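Local coordinates for protein probable acetyltransferase (Agrobacterium tumefaciens, PDB 2GE3) that probably transfers the acetyl group of acetyl-coenzyme A, which it binds, to an acceptor substrate, as a member of the GNAT acetyltransferase family, at residues T7-K11 with L102-L106; G71-I75 with L106-L111. All blocks are in the same frame, centred on the assembly; numbering follows the deposited sequence.

Both interactions rest the helix 102-117 on one and the same side of the GNAT sheet, and Leu106 belongs to both. Interaction 1 joins the first turn of the helix to the edge strand 9-12, one of the two outermost, nearer the rim of the domain: its aliphatic side chains are mostly buried, but it ends in an exposed arginine and a weak bond to a backbone oxygen. Interaction 2, the next turn against the inner strand 68-77, is buried throughout and relies on small and branched side chains, with its one hydroxyl bonded inside the helix. The two centres lie about 8 Å apart. The same first turn that packs in interaction 1 also binds the coenzyme's pyrophosphate.

Interaction 1: T7-K11 with L102-L106; sequences TVTIK and LGARL. With ACO (acetyl coenzyme *a), chain E.
Ile10, on the edge strand 9-12 of the GNAT sheet, and Val8 close by pack on the first turn of the pyrophosphate-binding helix 102-117. From its CB, Ile10 sends out two branches: CG2 rests on Leu106 CD1, and CG1 meets the same methyl at 3.7 Å. Beyond CG1, the terminal CD1 lies 3.5 Å from Arg105 CB and also reaches Leu102 CD1, so one aliphatic chain touches Leu106, Arg105 and Leu102. The shorter Val8 has its CG1 anti to the backbone N (chi1 173°), and this methyl meets Leu102 CD1 tip to tip at a tight 3.4 Å. Leu102 CD1 also lies over one face of the Arg105 guanidinium, offset toward its rim. Arginine suits this exposed margin because its CB packs on Ile10 CD1 while its charged end reaches the surface. On the other flank of the turn, Gly103 N donates to ACO O4A (2.9 Å) and Ala104 N to ACO O1A (3.1 Å); Gly103 has no side chain, which suits a turn held this close to the pyrophosphate. Arg105 NH1 points almost straight at Val8 O, in the guanidinium plane, in a weak 3.5 Å hydrogen bond.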
ATOM      1  N   THR A   7      -3.568  35.557  -8.795  1.00 58.80           N
ATOM      2  CA  THR A   7      -4.462  34.642  -8.045  1.00 56.70           C
ATOM      3  C   THR A   7      -4.401  33.122  -8.365  1.00 54.70           C
ATOM      4  O   THR A   7      -4.414  32.704  -9.529  1.00 55.67           O
ATOM      5  CB  THR A   7      -5.893  35.165  -7.984  1.00 57.67           C
ATOM      6  OG1 THR A   7      -6.311  35.236  -6.612  1.00 55.75           O
ATOM      7  CG2 THR A   7      -6.905  34.313  -8.832  1.00 60.00           C
ATOM      8  N   VAL A   8      -4.250  32.314  -7.316  1.00 50.53           N
ATOM      9  CA  VAL A   8      -4.483  30.875  -7.421  1.00 45.93           C
ATOM     10  C   VAL A   8      -5.857  30.552  -6.890  1.00 43.78           C
ATOM     11  O   VAL A   8      -6.252  31.053  -5.849  1.00 42.52           O
ATOM     12  CB  VAL A   8      -3.438  30.044  -6.687  1.00 45.47           C
ATOM     13  CG1 VAL A   8      -3.822  28.600  -6.676  1.00 41.76           C
ATOM     14  CG2 VAL A   8      -2.097  30.188  -7.391  1.00 45.50           C
ATOM     15  N   THR A   9      -6.599  29.755  -7.653  1.00 41.36           N
ATOM     16  CA  THR A   9      -7.870  29.183  -7.187  1.00 40.09           C
ATOM     17  C   THR A   9      -7.802  27.696  -7.092  1.00 37.93           C
ATOM     18  O   THR A   9      -7.197  27.028  -7.954  1.00 36.02           O
ATOM     19  CB  THR A   9      -8.987  29.573  -8.109  1.00 40.42           C
ATOM     20  OG1 THR A   9      -8.932  30.995  -8.192  1.00 45.40           O
ATOM     21  CG2 THR A   9     -10.345  29.218  -7.505  1.00 39.75           C
ATOM     22  N   ILE A  10      -8.387  27.184  -6.002  1.00 37.32           N
ATOM     23  CA  ILE A  10      -8.456  25.740  -5.723  1.00 35.83           C
ATOM     24  C   ILE A  10      -9.892  25.278  -5.977  1.00 35.20           C
ATOM     25  O   ILE A  10     -10.811  25.855  -5.492  1.00 33.58           O
ATOM     26  CB  ILE A  10      -8.022  25.480  -4.272  1.00 36.19           C
ATOM     27  CG1 ILE A  10      -6.522  25.766  -4.131  1.00 38.19           C
ATOM     28  CG2 ILE A  10      -8.433  24.052  -3.826  1.00 36.05           C
ATOM     29  CD1 ILE A  10      -6.106  26.035  -2.801  1.00 38.97           C
ATOM     30  N   LYS A  11     -10.089  24.224  -6.742  1.00 35.14           N
ATOM     31  CA  LYS A  11     -11.437  23.756  -7.030  1.00 35.82           C
ATOM     32  C   LYS A  11     -11.367  22.246  -7.240  1.00 35.17           C
ATOM     33  O   LYS A  11     -10.274  21.726  -7.514  1.00 33.26           O
ATOM     34  CB  LYS A  11     -11.957  24.432  -8.298  1.00 35.10           C
ATOM     35  CG  LYS A  11     -10.958  24.283  -9.428  1.00 37.64           C
ATOM     36  CD  LYS A  11     -11.244  25.221 -10.571  1.00 43.84           C
ATOM     37  CE  LYS A  11     -11.344  26.684 -10.121  1.00 43.49           C
ATOM     38  NZ  LYS A  11     -10.774  27.584 -11.181  1.00 48.99           N
ATOM     39  N   LEU A 102       0.340  27.491  -0.443  1.00 27.12           N
ATOM     40  CA  LEU A 102      -0.590  26.846  -1.361  1.00 28.12           C
ATOM     41  C   LEU A 102      -0.862  25.315  -1.081  1.00 27.32           C
ATOM     42  O   LEU A 102      -2.019  24.817  -1.182  1.00 27.35           O
ATOM     43  CB  LEU A 102      -0.103  27.047  -2.798  1.00 27.21           C
ATOM     44  CG  LEU A 102      -0.974  26.396  -3.872  1.00 34.05           C
ATOM     45  CD1 LEU A 102      -2.427  27.135  -3.883  1.00 33.25           C
ATOM     46  CD2 LEU A 102      -0.252  26.548  -5.199  1.00 34.25           C
ATOM     47  N   GLY A 103       0.166  24.595  -0.675  1.00 26.26           N
ATOM     48  CA  GLY A 103      -0.023  23.210  -0.278  1.00 24.14           C
ATOM     49  C   GLY A 103      -0.925  23.106   0.921  1.00 25.45           C
ATOM     50  O   GLY A 103      -1.751  22.216   0.997  1.00 24.38           O
ATOM     51  N   ALA A 104      -0.735  24.007   1.883  1.00 24.84           N
ATOM     52  CA  ALA A 104      -1.585  24.049   3.081  1.00 26.58           C
ATOM     53  C   ALA A 104      -3.011  24.264   2.710  1.00 27.79           C
ATOM     54  O   ALA A 104      -3.862  23.539   3.192  1.00 29.82           O
ATOM     55  CB  ALA A 104      -1.074  25.085   4.054  1.00 24.40           C
ATOM     56  N   ARG A 105      -3.275  25.161   1.735  1.00 27.35           N
ATOM     57  CA  ARG A 105      -4.647  25.411   1.296  1.00 26.43           C
ATOM     58  C   ARG A 105      -5.260  24.261   0.550  1.00 26.62           C
ATOM     59  O   ARG A 105      -6.395  23.916   0.762  1.00 25.28           O
ATOM     60  CB  ARG A 105      -4.747  26.668   0.365  1.00 22.71           C
ATOM     61  CG  ARG A 105      -4.351  28.041   0.943  1.00 24.37           C
ATOM     62  CD  ARG A 105      -5.027  29.039   0.036  1.00 35.28           C
ATOM     63  NE  ARG A 105      -4.185  29.651  -0.882  1.00 43.20           N
ATOM     64  CZ  ARG A 105      -4.539  30.089  -2.090  1.00 45.26           C
ATOM     65  NH1 ARG A 105      -5.742  29.893  -2.622  1.00 42.77           N
ATOM     66  NH2 ARG A 105      -3.605  30.704  -2.787  1.00 42.86           N
ATOM     67  N   LEU A 106      -4.528  23.709  -0.395  1.00 28.52           N
ATOM     68  CA  LEU A 106      -4.991  22.499  -1.114  1.00 29.91           C
ATOM     69  C   LEU A 106      -5.272  21.325  -0.165  1.00 31.16           C
ATOM     70  O   LEU A 106      -6.301  20.645  -0.324  1.00 31.11           O
ATOM     71  CB  LEU A 106      -3.903  22.073  -2.082  1.00 29.27           C
ATOM     72  CG  LEU A 106      -3.938  21.776  -3.586  1.00 31.70           C
ATOM     73  CD1 LEU A 106      -5.041  22.377  -4.429  1.00 29.63           C
ATOM     74  CD2 LEU A 106      -2.470  22.139  -4.137  1.00 30.46           C
TER
HETATM   75  N1A ACO E1301      12.693  22.479   5.664  1.00 27.30           N
HETATM   76  C2A ACO E1301      11.841  22.625   6.680  1.00 26.45           C
HETATM   77  N3A ACO E1301      10.679  23.282   6.516  1.00 28.57           N
HETATM   78  C4A ACO E1301      10.359  23.842   5.322  1.00 24.63           C
HETATM   79  C5A ACO E1301      11.221  23.704   4.185  1.00 27.84           C
HETATM   80  C6A ACO E1301      12.464  22.975   4.410  1.00 28.23           C
HETATM   81  N6A ACO E1301      13.297  22.820   3.300  1.00 27.35           N
HETATM   82  N7A ACO E1301      10.669  24.415   3.122  1.00 25.35           N
HETATM   83  C8A ACO E1301       9.501  24.922   3.516  1.00 23.91           C
HETATM   84  N9A ACO E1301       9.347  24.606   4.830  1.00 27.10           N
HETATM   85  C1B ACO E1301       8.182  24.947   5.606  1.00 26.83           C
HETATM   86  C2B ACO E1301       7.606  26.335   5.383  1.00 28.46           C
HETATM   87  O2B ACO E1301       8.234  27.178   6.374  1.00 29.50           O
HETATM   88  C3B ACO E1301       6.142  25.966   5.664  1.00 32.14           C
HETATM   89  O3B ACO E1301       5.993  25.732   7.073  1.00 39.90           O
HETATM   90  P3B ACO E1301       5.611  26.855   8.209  1.00 43.51           P
HETATM   91  O7A ACO E1301       6.722  27.880   8.403  1.00 49.48           O
HETATM   92  O8A ACO E1301       5.550  25.874   9.382  1.00 46.38           O
HETATM   93  O9A ACO E1301       4.448  27.592   7.633  1.00 45.26           O
HETATM   94  C4B ACO E1301       5.924  24.578   5.058  1.00 29.90           C
HETATM   95  O4B ACO E1301       7.206  23.968   5.146  1.00 28.96           O
HETATM   96  C5B ACO E1301       5.527  24.664   3.557  1.00 29.70           C
HETATM   97  O5B ACO E1301       4.163  25.051   3.485  1.00 21.21           O
HETATM   98  P1A ACO E1301       3.417  25.424   2.183  1.00 26.44           P
HETATM   99  O1A ACO E1301       1.994  25.261   2.563  1.00 29.36           O
HETATM  100  O2A ACO E1301       4.111  26.733   1.874  1.00 29.82           O
HETATM  101  O3A ACO E1301       3.906  24.218   1.213  1.00 24.09           O
HETATM  102  P2A ACO E1301       3.923  24.106  -0.347  1.00 25.95           P
HETATM  103  O4A ACO E1301       3.013  25.006  -1.123  1.00 28.81           O
HETATM  104  O5A ACO E1301       5.388  24.178  -0.683  1.00 23.99           O
HETATM  105  O6A ACO E1301       3.365  22.570  -0.544  1.00 24.13           O
HETATM  106  CBP ACO E1301       4.518  20.474  -1.053  1.00 26.35           C
HETATM  107  CCP ACO E1301       4.128  21.490   0.034  1.00 20.44           C
HETATM  108  CDP ACO E1301       5.481  19.438  -0.383  1.00 19.66           C
HETATM  109  CEP ACO E1301       3.287  19.785  -1.643  1.00 22.53           C
HETATM  110  CAP ACO E1301       5.187  21.148  -2.318  1.00 25.06           C
HETATM  111  OAP ACO E1301       6.321  21.822  -1.831  1.00 23.00           O
HETATM  112  C9P ACO E1301       5.656  20.287  -3.457  1.00 24.39           C
HETATM  113  O9P ACO E1301       4.889  20.027  -4.383  1.00 26.41           O
HETATM  114  N8P ACO E1301       6.925  19.831  -3.454  1.00 22.09           N
HETATM  115  C7P ACO E1301       7.342  18.889  -4.519  1.00 18.57           C
HETATM  116  C6P ACO E1301       6.523  17.616  -4.578  1.00 19.76           C
HETATM  117  C5P ACO E1301       6.249  16.886  -3.286  1.00 19.64           C
HETATM  118  O5P ACO E1301       7.070  16.804  -2.377  1.00 23.36           O
HETATM  119  N4P ACO E1301       5.065  16.264  -3.212  1.00 24.43           N
HETATM  120  C3P ACO E1301       4.540  15.814  -1.938  1.00 29.40           C
HETATM  121  C2P ACO E1301       5.383  14.670  -1.430  1.00 42.06           C
HETATM  122  S1P ACO E1301       5.153  13.242  -2.461  1.00 51.74           S
HETATM  123  C   ACO E1301       5.385  12.512  -0.976  1.00 46.42           C
HETATM  124  O   ACO E1301       5.136  13.156   0.007  1.00 44.11           O
HETATM  125  CH3 ACO E1301       5.792  11.060  -1.021  1.00 47.99           C

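Interaction 2: G71-I75 with L106-L111; sequences GWCDI and LMRRTL
In the GNAT core, helix 102-117 packs on one face of the sheet, and here its second turn meets the inner strand 68-77; segments 71-75 and 106-111 run roughly parallel at 29°, with axes 8.2 Å apart. The side chains of Cys73 and Ile75 point to the helix, and Gly71 shares that face of the strand as bare backbone. Glycine suits its place: having no side chain, it lets Leu106 CD2 settle against the strand, 3.8 Å from Trp72 N. Leu106 CG then rests on Cys73 CB at 3.8 Å. With SG anti to its backbone N (chi1 178°), Cys73 brings its compact sulfur beside Thr110, 3.5 Å from OG1 and 3.6 Å from CB; these are packing contacts. While still touching Cys73, Thr110 OG1 donates to Leu106 O at 2.7 Å, tilted 35° from the carbonyl plane, and Thr110 N reaches the same oxygen from the opposite face. The buried hydroxyl is thereby satisfied within the helix, and the bond fixes its rotation so that CG2 is presented to the strand. There Ile75 slides past Thr110 in the opposite direction, Ile75 CG1 lying 3.7 Å from Thr110 CG2. Ile75 CD1 extends on to Leu111 CD2 at 4.1 Å. On the flank toward helix 131-140, the selenomethionine at Met107 packs on Leu136, Tyr137 and Ile140. Such a helix, laid on the central strands and carrying the pyrophosphate-binding turn at its N-terminus, is characteristic of the GNAT fold.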
ATOM      1  N   GLY A  71      -0.897  22.688  -9.456  1.00 28.99           N
ATOM      2  CA  GLY A  71      -0.828  21.920  -8.251  1.00 29.68           C
ATOM      3  C   GLY A  71      -2.075  21.084  -8.106  1.00 29.71           C
ATOM      4  O   GLY A  71      -3.045  21.390  -8.722  1.00 28.75           O
ATOM      5  N   TRP A  72      -1.997  20.023  -7.281  1.00 28.22           N
ATOM      6  CA  TRP A  72      -3.105  19.096  -7.059  1.00 28.61           C
ATOM      7  C   TRP A  72      -2.928  18.426  -5.700  1.00 27.64           C
ATOM      8  O   TRP A  72      -1.861  18.388  -5.151  1.00 25.66           O
ATOM      9  CB  TRP A  72      -3.166  18.036  -8.139  1.00 27.30           C
ATOM     10  CG  TRP A  72      -2.088  16.996  -7.989  1.00 29.85           C
ATOM     11  CD1 TRP A  72      -2.198  15.777  -7.354  1.00 26.98           C
ATOM     12  CD2 TRP A  72      -0.746  17.086  -8.476  1.00 25.51           C
ATOM     13  NE1 TRP A  72      -1.029  15.093  -7.482  1.00 28.90           N
ATOM     14  CE2 TRP A  72      -0.117  15.877  -8.156  1.00 29.58           C
ATOM     15  CE3 TRP A  72      -0.028  18.081  -9.210  1.00 29.73           C
ATOM     16  CZ2 TRP A  72       1.249  15.610  -8.481  1.00 29.96           C
ATOM     17  CZ3 TRP A  72       1.348  17.795  -9.565  1.00 29.09           C
ATOM     18  CH2 TRP A  72       1.945  16.598  -9.183  1.00 29.05           C
ATOM     19  N   CYS A  73      -4.020  17.917  -5.171  1.00 29.94           N
ATOM     20  CA  CYS A  73      -3.971  17.145  -3.980  1.00 30.38           C
ATOM     21  C   CYS A  73      -5.114  16.171  -4.169  1.00 30.82           C
ATOM     22  O   CYS A  73      -6.231  16.571  -4.504  1.00 32.14           O
ATOM     23  CB  CYS A  73      -4.127  18.079  -2.742  1.00 28.93           C
ATOM     24  SG  CYS A  73      -4.145  17.258  -1.133  1.00 31.57           S
ATOM     25  N   ASP A  74      -4.884  14.907  -3.871  1.00 30.63           N
ATOM     26  CA  ASP A  74      -5.958  13.966  -4.021  1.00 32.57           C
ATOM     27  C   ASP A  74      -5.952  12.818  -2.998  1.00 33.06           C
ATOM     28  O   ASP A  74      -4.933  12.511  -2.366  1.00 30.72           O
ATOM     29  CB  ASP A  74      -6.145  13.490  -5.465  1.00 32.55           C
ATOM     30  CG  ASP A  74      -4.905  12.809  -6.076  1.00 38.55           C
ATOM     31  OD1 ASP A  74      -4.110  12.134  -5.356  1.00 44.54           O
ATOM     32  OD2 ASP A  74      -4.763  12.912  -7.343  1.00 47.68           O
ATOM     33  N   ILE A  75      -7.137  12.257  -2.774  1.00 33.39           N
ATOM     34  CA  ILE A  75      -7.246  11.174  -1.787  1.00 34.43           C
ATOM     35  C   ILE A  75      -7.873   9.957  -2.504  1.00 36.67           C
ATOM     36  O   ILE A  75      -9.003  10.059  -3.002  1.00 37.07           O
ATOM     37  CB  ILE A  75      -7.948  11.611  -0.435  1.00 34.13           C
ATOM     38  CG1 ILE A  75      -7.121  12.686   0.282  1.00 32.93           C
ATOM     39  CG2 ILE A  75      -8.152  10.399   0.552  1.00 33.29           C
ATOM     40  CD1 ILE A  75      -7.720  13.322   1.583  1.00 30.26           C
ATOM     41  N   LEU A 106      -4.528  23.709  -0.395  1.00 28.52           N
ATOM     42  CA  LEU A 106      -4.991  22.499  -1.114  1.00 29.91           C
ATOM     43  C   LEU A 106      -5.272  21.325  -0.165  1.00 31.16           C
ATOM     44  O   LEU A 106      -6.301  20.645  -0.324  1.00 31.11           O
ATOM     45  CB  LEU A 106      -3.903  22.073  -2.082  1.00 29.27           C
ATOM     46  CG  LEU A 106      -3.938  21.776  -3.586  1.00 31.70           C
ATOM     47  CD1 LEU A 106      -5.041  22.377  -4.429  1.00 29.63           C
ATOM     48  CD2 LEU A 106      -2.470  22.139  -4.137  1.00 30.46           C
HETATM   49  N   MSE A 107      -4.375  21.070   0.802  1.00 30.25           N
HETATM   50  CA  MSE A 107      -4.603  20.036   1.802  1.00 35.40           C
HETATM   51  C   MSE A 107      -5.850  20.249   2.638  1.00 31.74           C
HETATM   52  O   MSE A 107      -6.611  19.345   2.779  1.00 29.34           O
HETATM   53  CB  MSE A 107      -3.439  19.928   2.775  1.00 33.23           C
HETATM   54  CG  MSE A 107      -3.137  18.465   3.226  1.00 44.56           C
HETATM   55 SE   MSE A 107      -1.123  18.414   3.594  1.00 54.95          SE
HETATM   56  CE  MSE A 107      -0.892  19.665   2.224  1.00 57.69           C
ATOM     57  N   ARG A 108      -6.046  21.459   3.202  1.00 31.27           N
ATOM     58  CA  ARG A 108      -7.265  21.775   3.936  1.00 30.51           C
ATOM     59  C   ARG A 108      -8.563  21.509   3.226  1.00 30.85           C
ATOM     60  O   ARG A 108      -9.538  21.029   3.845  1.00 29.70           O
ATOM     61  CB  ARG A 108      -7.222  23.236   4.442  1.00 31.71           C
ATOM     62  CG  ARG A 108      -6.045  23.419   5.326  1.00 30.31           C
ATOM     63  CD  ARG A 108      -6.145  24.375   6.429  1.00 32.21           C
ATOM     64  NE  ARG A 108      -4.971  25.210   6.418  1.00 32.71           N
ATOM     65  CZ  ARG A 108      -3.959  25.214   7.271  1.00 39.79           C
ATOM     66  NH1 ARG A 108      -3.858  24.368   8.398  1.00 40.57           N
ATOM     67  NH2 ARG A 108      -3.035  26.148   6.990  1.00 31.53           N
ATOM     68  N   ARG A 109      -8.629  21.924   1.961  1.00 30.21           N
ATOM     69  CA  ARG A 109      -9.815  21.679   1.147  1.00 29.60           C
ATOM     70  C   ARG A 109     -10.010  20.191   0.912  1.00 30.39           C
ATOM     71  O   ARG A 109     -11.151  19.677   0.902  1.00 31.00           O
ATOM     72  CB  ARG A 109      -9.709  22.377  -0.215  1.00 29.25           C
ATOM     73  CG  ARG A 109      -9.898  23.956  -0.126  1.00 29.72           C
ATOM     74  CD  ARG A 109     -11.410  24.259   0.267  1.00 31.39           C
ATOM     75  NE  ARG A 109     -12.339  23.872  -0.820  1.00 36.18           N
ATOM     76  CZ  ARG A 109     -12.473  24.557  -1.971  1.00 41.68           C
ATOM     77  NH1 ARG A 109     -11.701  25.632  -2.227  1.00 41.93           N
ATOM     78  NH2 ARG A 109     -13.342  24.153  -2.891  1.00 40.48           N
ATOM     79  N   THR A 110      -8.910  19.502   0.637  1.00 29.53           N
ATOM     80  CA  THR A 110      -8.952  18.089   0.254  1.00 28.69           C
ATOM     81  C   THR A 110      -9.328  17.227   1.474  1.00 28.39           C
ATOM     82  O   THR A 110     -10.114  16.319   1.339  1.00 29.07           O
ATOM     83  CB  THR A 110      -7.630  17.634  -0.424  1.00 29.09           C
ATOM     84  OG1 THR A 110      -7.377  18.492  -1.548  1.00 29.05           O
ATOM     85  CG2 THR A 110      -7.670  16.094  -0.917  1.00 26.79           C
ATOM     86  N   LEU A 111      -8.782  17.520   2.653  1.00 28.20           N
ATOM     87  CA  LEU A 111      -9.158  16.846   3.909  1.00 28.79           C
ATOM     88  C   LEU A 111     -10.565  17.111   4.350  1.00 30.77           C
ATOM     89  O   LEU A 111     -11.270  16.228   4.924  1.00 30.72           O
ATOM     90  CB  LEU A 111      -8.179  17.247   5.041  1.00 27.88           C
ATOM     91  CG  LEU A 111      -6.717  16.705   4.877  1.00 32.16           C
ATOM     92  CD1 LEU A 111      -5.838  17.346   5.913  1.00 32.09           C
ATOM     93  CD2 LEU A 111      -6.636  15.117   5.050  1.00 24.73           C
TER